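Long-range contact in frutapin (Artocarpus altilis, PDB 5KRP), which probably binds carbohydrates, mannose-type sugars most likely, as a breadfruit lectin of the jacalin-related family: residues I68-G82 with S99-Y113. Residues are numbered along the deposited sequence; the frame is centred on the assembly and turned at random.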
ATOM      1  N   ILE A  68      -5.512 -16.270 -22.797  1.00 22.08           N
ATOM      2  CA  ILE A  68      -4.596 -15.147 -22.900  1.00 20.93           C
ATOM      3  C   ILE A  68      -3.405 -15.478 -21.987  1.00 21.68           C
ATOM      4  O   ILE A  68      -3.586 -15.598 -20.758  1.00 22.02           O
ATOM      5  CB  ILE A  68      -5.299 -13.860 -22.442  1.00 23.00           C
ATOM      6  CG1 ILE A  68      -6.484 -13.589 -23.368  1.00 24.26           C
ATOM      7  CG2 ILE A  68      -4.344 -12.654 -22.335  1.00 25.10           C
ATOM      8  CD1 ILE A  68      -7.420 -12.587 -22.833  1.00 25.45           C
ATOM      9  N   GLU A  69      -2.244 -15.718 -22.556  1.00 22.59           N
ATOM     10  CA  GLU A  69      -1.091 -16.145 -21.811  1.00 27.27           C
ATOM     11  C   GLU A  69      -0.069 -14.994 -21.781  1.00 24.90           C
ATOM     12  O   GLU A  69       0.499 -14.646 -22.806  1.00 24.25           O
ATOM     13  CB  GLU A  69      -0.517 -17.408 -22.441  1.00 32.31           C
ATOM     14  CG  GLU A  69       0.578 -18.011 -21.573  1.00 42.57           C
ATOM     15  CD  GLU A  69       0.846 -19.500 -21.819  1.00 46.55           C
ATOM     16  OE1 GLU A  69       0.118 -20.164 -22.634  1.00 45.65           O
ATOM     17  OE2 GLU A  69       1.786 -19.962 -21.124  1.00 46.25           O
ATOM     18  N   LEU A  70       0.132 -14.347 -20.631  1.00 21.96           N
ATOM     19  CA  LEU A  70       1.065 -13.214 -20.534  1.00 21.08           C
ATOM     20  C   LEU A  70       2.465 -13.774 -20.243  1.00 22.13           C
ATOM     21  O   LEU A  70       2.630 -14.822 -19.569  1.00 22.38           O
ATOM     22  CB  LEU A  70       0.640 -12.288 -19.392  1.00 21.34           C
ATOM     23  CG  LEU A  70      -0.792 -11.735 -19.522  1.00 21.71           C
ATOM     24  CD1 LEU A  70      -1.253 -10.906 -18.326  1.00 24.24           C
ATOM     25  CD2 LEU A  70      -0.955 -10.894 -20.750  1.00 23.15           C
ATOM     26  N   GLN A  71       3.459 -13.073 -20.751  1.00 23.12           N
ATOM     27  CA  GLN A  71       4.870 -13.433 -20.477  1.00 26.17           C
ATOM     28  C   GLN A  71       5.263 -12.907 -19.044  1.00 22.97           C
ATOM     29  O   GLN A  71       6.056 -11.968 -18.876  1.00 23.43           O
ATOM     30  CB  GLN A  71       5.763 -12.851 -21.531  1.00 28.69           C
ATOM     31  CG  GLN A  71       5.464 -13.300 -22.936  1.00 36.00           C
ATOM     32  CD  GLN A  71       6.254 -12.497 -24.001  1.00 44.25           C
ATOM     33  OE1 GLN A  71       6.226 -11.246 -24.046  1.00 47.62           O
ATOM     34  NE2 GLN A  71       6.958 -13.223 -24.867  1.00 54.56           N
ATOM     35  N   PHE A  72       4.604 -13.481 -18.033  1.00 22.00           N
ATOM     36  CA  PHE A  72       4.811 -13.105 -16.645  1.00 22.59           C
ATOM     37  C   PHE A  72       6.261 -13.492 -16.215  1.00 24.16           C
ATOM     38  O   PHE A  72       6.718 -14.531 -16.618  1.00 26.61           O
ATOM     39  CB  PHE A  72       3.743 -13.787 -15.750  1.00 23.50           C
ATOM     40  CG  PHE A  72       3.984 -13.610 -14.296  1.00 22.13           C
ATOM     41  CD1 PHE A  72       4.827 -14.485 -13.614  1.00 23.71           C
ATOM     42  CD2 PHE A  72       3.450 -12.525 -13.630  1.00 23.60           C
ATOM     43  CE1 PHE A  72       5.101 -14.272 -12.291  1.00 21.90           C
ATOM     44  CE2 PHE A  72       3.744 -12.297 -12.314  1.00 24.63           C
ATOM     45  CZ  PHE A  72       4.600 -13.163 -11.641  1.00 24.29           C
ATOM     46  N   PRO A  73       6.967 -12.692 -15.421  1.00 22.93           N
ATOM     47  CA  PRO A  73       6.530 -11.463 -14.783  1.00 23.13           C
ATOM     48  C   PRO A  73       6.813 -10.195 -15.528  1.00 23.44           C
ATOM     49  O   PRO A  73       6.376  -9.103 -15.081  1.00 26.74           O
ATOM     50  CB  PRO A  73       7.378 -11.437 -13.515  1.00 24.56           C
ATOM     51  CG  PRO A  73       8.653 -12.075 -13.965  1.00 24.88           C
ATOM     52  CD  PRO A  73       8.226 -13.213 -14.817  1.00 26.98           C
ATOM     53  N   GLU A  74       7.570 -10.277 -16.622  1.00 24.33           N
ATOM     54  CA  GLU A  74       8.006  -9.057 -17.320  1.00 26.04           C
ATOM     55  C   GLU A  74       6.836  -8.306 -18.019  1.00 22.29           C
ATOM     56  O   GLU A  74       6.917  -7.081 -18.195  1.00 25.30           O
ATOM     57  CB  GLU A  74       9.044  -9.342 -18.401  1.00 29.67           C
ATOM     58  CG  GLU A  74      10.354  -9.900 -17.918  1.00 38.68           C
ATOM     59  CD  GLU A  74      10.263 -11.376 -17.495  1.00 46.48           C
ATOM     60  OE1 GLU A  74       9.359 -12.135 -18.024  1.00 38.72           O
ATOM     61  OE2 GLU A  74      11.098 -11.741 -16.610  1.00 49.51           O
ATOM     62  N   GLU A  75       5.855  -9.075 -18.473  1.00 21.56           N
ATOM     63  CA  GLU A  75       4.668  -8.527 -19.178  1.00 19.91           C
ATOM     64  C   GLU A  75       3.462  -8.577 -18.242  1.00 19.21           C
ATOM     65  O   GLU A  75       3.208  -9.609 -17.628  1.00 20.44           O
ATOM     66  CB  GLU A  75       4.385  -9.286 -20.461  1.00 21.78           C
ATOM     67  CG  GLU A  75       3.211  -8.706 -21.267  1.00 22.87           C
ATOM     68  CD  GLU A  75       2.828  -9.508 -22.510  1.00 21.44           C
ATOM     69  OE1 GLU A  75       2.830 -10.753 -22.465  1.00 21.99           O
ATOM     70  OE2 GLU A  75       2.520  -8.852 -23.512  1.00 24.14           O
ATOM     71  N   PHE A  76       2.754  -7.449 -18.161  1.00 20.08           N
ATOM     72  CA  PHE A  76       1.581  -7.364 -17.287  1.00 18.94           C
ATOM     73  C   PHE A  76       0.611  -6.341 -17.879  1.00 18.86           C
ATOM     74  O   PHE A  76       0.963  -5.510 -18.755  1.00 19.76           O
ATOM     75  CB  PHE A  76       2.030  -6.919 -15.875  1.00 19.26           C
ATOM     76  CG  PHE A  76       2.929  -5.736 -15.873  1.00 19.17           C
ATOM     77  CD1 PHE A  76       2.431  -4.450 -15.927  1.00 19.73           C
ATOM     78  CD2 PHE A  76       4.327  -5.902 -15.775  1.00 22.29           C
ATOM     79  CE1 PHE A  76       3.264  -3.331 -15.904  1.00 21.29           C
ATOM     80  CE2 PHE A  76       5.172  -4.776 -15.779  1.00 19.27           C
ATOM     81  CZ  PHE A  76       4.660  -3.512 -15.877  1.00 20.68           C
ATOM     82  N   LEU A  77      -0.610  -6.389 -17.391  1.00 18.88           N
ATOM     83  CA  LEU A  77      -1.681  -5.526 -17.905  1.00 18.68           C
ATOM     84  C   LEU A  77      -1.461  -4.070 -17.553  1.00 18.21           C
ATOM     85  O   LEU A  77      -1.033  -3.783 -16.415  1.00 18.55           O
ATOM     86  CB  LEU A  77      -3.021  -5.965 -17.301  1.00 18.31           C
ATOM     87  CG  LEU A  77      -3.525  -7.343 -17.644  1.00 19.17           C
ATOM     88  CD1 LEU A  77      -4.824  -7.580 -16.804  1.00 19.70           C
ATOM     89  CD2 LEU A  77      -3.724  -7.338 -19.149  1.00 19.87           C
ATOM     90  N   VAL A  78      -1.672  -3.185 -18.513  1.00 17.52           N
ATOM     91  CA  VAL A  78      -1.721  -1.716 -18.337  1.00 17.84           C
ATOM     92  C   VAL A  78      -3.104  -1.119 -18.604  1.00 18.80           C
ATOM     93  O   VAL A  78      -3.362   0.064 -18.356  1.00 18.72           O
ATOM     94  CB  VAL A  78      -0.622  -0.984 -19.116  1.00 19.69           C
ATOM     95  CG1 VAL A  78       0.741  -1.383 -18.618  1.00 21.87           C
ATOM     96  CG2 VAL A  78      -0.702  -1.273 -20.595  1.00 17.96           C
ATOM     97  N   SER A  79      -4.040  -1.902 -19.154  1.00 19.61           N
ATOM     98  CA  SER A  79      -5.368  -1.382 -19.535  1.00 17.86           C
ATOM     99  C   SER A  79      -6.350  -2.523 -19.528  1.00 18.48           C
ATOM    100  O   SER A  79      -6.087  -3.622 -20.086  1.00 18.32           O
ATOM    101  CB  SER A  79      -5.392  -0.770 -20.949  1.00 21.79           C
ATOM    102  OG  SER A  79      -6.736  -0.357 -21.249  1.00 28.17           O
ATOM    103  N   VAL A  80      -7.490  -2.308 -18.901  1.00 19.13           N
ATOM    104  CA  VAL A  80      -8.655  -3.160 -19.029  1.00 19.24           C
ATOM    105  C   VAL A  80      -9.732  -2.248 -19.579  1.00 19.72           C
ATOM    106  O   VAL A  80      -9.975  -1.197 -19.004  1.00 18.52           O
ATOM    107  CB  VAL A  80      -9.098  -3.745 -17.658  1.00 20.79           C
ATOM    108  CG1 VAL A  80     -10.362  -4.617 -17.824  1.00 22.54           C
ATOM    109  CG2 VAL A  80      -7.982  -4.598 -17.074  1.00 24.43           C
ATOM    110  N   SER A  81     -10.382  -2.640 -20.682  1.00 19.83           N
ATOM    111  CA  SER A  81     -11.507  -1.854 -21.224  1.00 18.05           C
ATOM    112  C   SER A  81     -12.525  -2.828 -21.816  1.00 16.76           C
ATOM    113  O   SER A  81     -12.303  -4.057 -21.869  1.00 19.04           O
ATOM    114  CB  SER A  81     -11.025  -0.859 -22.286  1.00 20.48           C
ATOM    115  OG  SER A  81     -10.463  -1.517 -23.422  1.00 20.34           O
ATOM    116  N   GLY A  82     -13.667  -2.257 -22.114  1.00 18.03           N
ATOM    117  CA  GLY A  82     -14.748  -2.979 -22.811  1.00 18.21           C
ATOM    118  C   GLY A  82     -16.059  -2.232 -22.896  1.00 16.92           C
ATOM    119  O   GLY A  82     -16.107  -0.995 -22.747  1.00 17.41           O
ATOM    120  N   SER A  99     -18.299  -6.858 -24.041  1.00 17.47           N
ATOM    121  CA  SER A  99     -16.966  -6.989 -24.655  1.00 16.66           C
ATOM    122  C   SER A  99     -15.868  -6.722 -23.581  1.00 18.64           C
ATOM    123  O   SER A  99     -16.089  -5.884 -22.680  1.00 17.57           O
ATOM    124  CB  SER A  99     -16.775  -5.940 -25.726  1.00 18.51           C
ATOM    125  OG  SER A  99     -15.661  -6.213 -26.518  1.00 24.10           O
ATOM    126  N   LEU A 100     -14.705  -7.324 -23.795  1.00 18.01           N
ATOM    127  CA  LEU A 100     -13.478  -7.015 -23.038  1.00 17.24           C
ATOM    128  C   LEU A 100     -12.277  -6.883 -24.002  1.00 20.17           C
ATOM    129  O   LEU A 100     -12.170  -7.562 -25.018  1.00 19.89           O
ATOM    130  CB  LEU A 100     -13.158  -8.056 -21.962  1.00 17.65           C
ATOM    131  CG  LEU A 100     -14.071  -8.090 -20.779  1.00 18.72           C
ATOM    132  CD1 LEU A 100     -13.804  -9.306 -19.981  1.00 20.19           C
ATOM    133  CD2 LEU A 100     -13.874  -6.847 -19.889  1.00 20.63           C
ATOM    134  N   LYS A 101     -11.332  -6.044 -23.622  1.00 17.75           N
ATOM    135  CA  LYS A 101     -10.043  -5.887 -24.337  1.00 17.86           C
ATOM    136  C   LYS A 101      -8.945  -5.573 -23.272  1.00 19.55           C
ATOM    137  O   LYS A 101      -9.206  -4.837 -22.308  1.00 17.28           O
ATOM    138  CB  LYS A 101     -10.124  -4.697 -25.283  1.00 19.19           C
ATOM    139  CG  LYS A 101      -8.867  -4.524 -26.069  1.00 23.26           C
ATOM    140  CD  LYS A 101      -8.791  -3.190 -26.767  1.00 28.81           C
ATOM    141  CE  LYS A 101      -9.703  -3.075 -27.912  1.00 33.73           C
ATOM    142  NZ  LYS A 101      -9.349  -1.764 -28.582  1.00 37.12           N
ATOM    143  N   PHE A 102      -7.757  -6.133 -23.480  1.00 20.52           N
ATOM    144  CA  PHE A 102      -6.636  -6.060 -22.502  1.00 20.42           C
ATOM    145  C   PHE A 102      -5.437  -5.582 -23.262  1.00 20.89           C
ATOM    146  O   PHE A 102      -5.174  -6.076 -24.379  1.00 21.37           O
ATOM    147  CB  PHE A 102      -6.332  -7.438 -21.975  1.00 20.05           C
ATOM    148  CG  PHE A 102      -7.398  -8.023 -21.158  1.00 20.88           C
ATOM    149  CD1 PHE A 102      -7.619  -7.585 -19.887  1.00 21.82           C
ATOM    150  CD2 PHE A 102      -8.268  -8.996 -21.698  1.00 23.07           C
ATOM    151  CE1 PHE A 102      -8.645  -8.128 -19.127  1.00 21.98           C
ATOM    152  CE2 PHE A 102      -9.354  -9.503 -20.954  1.00 22.05           C
ATOM    153  CZ  PHE A 102      -9.528  -9.091 -19.643  1.00 22.39           C
ATOM    154  N   LYS A 103      -4.743  -4.626 -22.693  1.00 19.76           N
ATOM    155  CA  LYS A 103      -3.450  -4.180 -23.273  1.00 20.72           C
ATOM    156  C   LYS A 103      -2.329  -4.418 -22.278  1.00 19.97           C
ATOM    157  O   LYS A 103      -2.558  -4.366 -21.062  1.00 17.99           O
ATOM    158  CB  LYS A 103      -3.486  -2.716 -23.591  1.00 22.68           C
ATOM    159  CG  LYS A 103      -4.540  -2.403 -24.639  1.00 28.93           C
ATOM    160  CD  LYS A 103      -4.298  -1.046 -25.277  1.00 34.55           C
ATOM    161  CE  LYS A 103      -5.489  -0.672 -26.158  1.00 42.02           C
ATOM    162  NZ  LYS A 103      -5.424   0.778 -26.540  1.00 47.69           N
ATOM    163  N   THR A 104      -1.123  -4.737 -22.781  1.00 18.47           N
ATOM    164  CA  THR A 104       0.049  -4.942 -21.905  1.00 19.33           C
ATOM    165  C   THR A 104       1.177  -3.911 -22.058  1.00 19.81           C
ATOM    166  O   THR A 104       1.286  -3.171 -23.072  1.00 20.29           O
ATOM    167  CB  THR A 104       0.649  -6.351 -22.043  1.00 21.05           C
ATOM    168  OG1 THR A 104       1.481  -6.382 -23.207  1.00 20.30           O
ATOM    169  CG2 THR A 104      -0.419  -7.435 -22.140  1.00 20.81           C
ATOM    170  N   ASN A 105       2.027  -3.848 -21.015  1.00 20.22           N
ATOM    171  CA  ASN A 105       3.218  -2.985 -21.008  1.00 22.37           C
ATOM    172  C   ASN A 105       4.196  -3.270 -22.178  1.00 22.73           C
ATOM    173  O   ASN A 105       5.012  -2.430 -22.509  1.00 29.81           O
ATOM    174  CB  ASN A 105       3.938  -3.067 -19.658  1.00 21.31           C
ATOM    175  CG  ASN A 105       4.552  -4.390 -19.427  1.00 20.23           C
ATOM    176  OD1 ASN A 105       3.977  -5.422 -19.746  1.00 22.22           O
ATOM    177  ND2 ASN A 105       5.773  -4.394 -18.882  1.00 22.76           N
ATOM    178  N   LYS A 106       4.089  -4.435 -22.756  1.00 22.90           N
ATOM    179  CA  LYS A 106       4.892  -4.823 -23.919  1.00 25.82           C
ATOM    180  C   LYS A 106       4.244  -4.423 -25.230  1.00 28.19           C
ATOM    181  O   LYS A 106       4.761  -4.765 -26.311  1.00 28.73           O
ATOM    182  CB  LYS A 106       5.163  -6.320 -23.899  1.00 26.40           C
ATOM    183  CG  LYS A 106       6.043  -6.826 -22.765  1.00 28.72           C
ATOM    184  CD  LYS A 106       7.394  -6.112 -22.651  1.00 31.70           C
ATOM    185  CE  LYS A 106       8.325  -6.893 -21.732  1.00 34.28           C
ATOM    186  NZ  LYS A 106       9.622  -6.194 -21.606  1.00 39.59           N
ATOM    187  N   GLY A 107       3.139  -3.687 -25.169  1.00 24.82           N
ATOM    188  CA  GLY A 107       2.428  -3.271 -26.385  1.00 24.75           C
ATOM    189  C   GLY A 107       1.589  -4.345 -27.080  1.00 25.60           C
ATOM    190  O   GLY A 107       1.294  -4.187 -28.272  1.00 27.15           O
ATOM    191  N   ARG A 108       1.211  -5.433 -26.413  1.00 22.90           N
ATOM    192  CA  ARG A 108       0.318  -6.451 -27.015  1.00 24.22           C
ATOM    193  C   ARG A 108      -1.128  -6.099 -26.608  1.00 27.40           C
ATOM    194  O   ARG A 108      -1.373  -5.638 -25.479  1.00 22.44           O
ATOM    195  CB  ARG A 108       0.630  -7.882 -26.605  1.00 27.00           C
ATOM    196  CG  ARG A 108       1.974  -8.496 -27.076  1.00 31.98           C
ATOM    197  CD  ARG A 108       2.392  -9.638 -26.112  1.00 38.30           C
ATOM    198  NE  ARG A 108       2.122 -10.925 -26.597  1.00 40.68           N
ATOM    199  CZ  ARG A 108       1.957 -12.060 -25.902  1.00 39.99           C
ATOM    200  NH1 ARG A 108       2.019 -12.200 -24.551  1.00 32.12           N
ATOM    201  NH2 ARG A 108       1.659 -13.122 -26.636  1.00 38.85           N
ATOM    202  N   THR A 109      -2.044  -6.309 -27.545  1.00 24.24           N
ATOM    203  CA  THR A 109      -3.504  -6.165 -27.341  1.00 22.46           C
ATOM    204  C   THR A 109      -4.154  -7.502 -27.461  1.00 24.40           C
ATOM    205  O   THR A 109      -3.878  -8.288 -28.378  1.00 25.18           O
ATOM    206  CB  THR A 109      -4.081  -5.164 -28.317  1.00 26.14           C
ATOM    207  OG1 THR A 109      -3.510  -3.881 -28.043  1.00 24.33           O
ATOM    208  CG2 THR A 109      -5.654  -5.075 -28.191  1.00 25.37           C
ATOM    209  N   PHE A 110      -4.991  -7.851 -26.492  1.00 22.31           N
ATOM    210  CA  PHE A 110      -5.736  -9.063 -26.569  1.00 22.22           C
ATOM    211  C   PHE A 110      -7.218  -8.649 -26.597  1.00 23.48           C
ATOM    212  O   PHE A 110      -7.713  -8.061 -25.612  1.00 21.26           O
ATOM    213  CB  PHE A 110      -5.493  -9.923 -25.357  1.00 20.75           C
ATOM    214  CG  PHE A 110      -4.136 -10.476 -25.323  1.00 22.94           C
ATOM    215  CD1 PHE A 110      -3.868 -11.662 -25.894  1.00 26.27           C
ATOM    216  CD2 PHE A 110      -3.127  -9.807 -24.630  1.00 24.77           C
ATOM    217  CE1 PHE A 110      -2.581 -12.194 -25.848  1.00 27.18           C
ATOM    218  CE2 PHE A 110      -1.848 -10.329 -24.576  1.00 27.12           C
ATOM    219  CZ  PHE A 110      -1.578 -11.529 -25.184  1.00 25.62           C
ATOM    220  N   GLY A 111      -7.875  -8.931 -27.725  1.00 22.80           N
ATOM    221  CA  GLY A 111      -9.266  -8.560 -27.965  1.00 24.83           C
ATOM    222  C   GLY A 111      -9.371  -7.495 -29.009  1.00 24.75           C
ATOM    223  O   GLY A 111      -8.348  -7.138 -29.710  1.00 24.27           O
ATOM    224  N   PRO A 112     -10.534  -6.873 -29.141  1.00 21.96           N
ATOM    225  CA  PRO A 112     -11.796  -7.091 -28.344  1.00 20.18           C
ATOM    226  C   PRO A 112     -12.386  -8.511 -28.508  1.00 22.77           C
ATOM    227  O   PRO A 112     -12.276  -9.129 -29.573  1.00 26.01           O
ATOM    228  CB  PRO A 112     -12.710  -6.051 -28.929  1.00 23.70           C
ATOM    229  CG  PRO A 112     -12.268  -5.944 -30.398  1.00 24.55           C
ATOM    230  CD  PRO A 112     -10.764  -6.051 -30.350  1.00 24.91           C
ATOM    231  N   TYR A 113     -12.936  -9.046 -27.422  1.00 19.29           N
ATOM    232  CA  TYR A 113     -13.672 -10.282 -27.412  1.00 20.91           C
ATOM    233  C   TYR A 113     -15.086  -9.900 -27.182  1.00 24.66           C
ATOM    234  O   TYR A 113     -15.342  -9.059 -26.328  1.00 23.47           O
ATOM    235  CB  TYR A 113     -13.206 -11.142 -26.280  1.00 20.49           C
ATOM    236  CG  TYR A 113     -11.707 -11.457 -26.408  1.00 23.83           C
ATOM    237  CD1 TYR A 113     -11.216 -12.243 -27.447  1.00 24.46           C
ATOM    238  CD2 TYR A 113     -10.783 -10.900 -25.514  1.00 22.70           C
ATOM    239  CE1 TYR A 113      -9.839 -12.530 -27.551  1.00 25.08           C
ATOM    240  CE2 TYR A 113      -9.418 -11.167 -25.635  1.00 23.00           C
ATOM    241  CZ  TYR A 113      -8.954 -11.961 -26.642  1.00 24.52           C
ATOM    242  OH  TYR A 113      -7.595 -12.161 -26.729  1.00 24.56           O
TER
HETATM  243  O   HOH W   1      -7.772  -2.267 -22.832  1.00 23.48           O
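Glu-75 OE1 takes two N-H groups at once: Arg-108 NH1, 2.7 Å away, comes to its syn lone pair as a salt bridge, and the backbone N of Gln-71 to its anti lone pair at 3.0 Å. The carboxylate and guanidinium planes are 17° apart, nearly coplanar, and Glu-75 reaches there fully extended, CG anti to the backbone N (chi1 -177°). The amide of Asn-105 lies over one face of the Phe-76 ring while ND2 gives an almost straight, in-plane bond to Glu-74 O (3.0 Å); OD1 receives Phe-76 N at 2.8 Å from above its carbonyl plane. Both amide ends are thus fixed, and the turn 104-107 is fastened to the 74-76 loop. Beyond it, Val-78 and Ser-79 both face Lys-103 in a classic beta bulge, and the antiparallel ladder continues to Gly-82 and Leu-100. A water joins Ser-79 OG, Ser-81 OG and Lys-101 O. Ile-68, a buried residue, sets CG2 over one face of the Phe-110 ring, 3.7 Å from its centroid, and CD1 against Phe-102 and Tyr-113. In this jacalin-like beta-prism domain, strand 77-86 pairs on its other edge with strand 119-125, whereas the backbones of Ile-68 and Leu-70 hydrogen-bond to strand 26-34 of a second sheet.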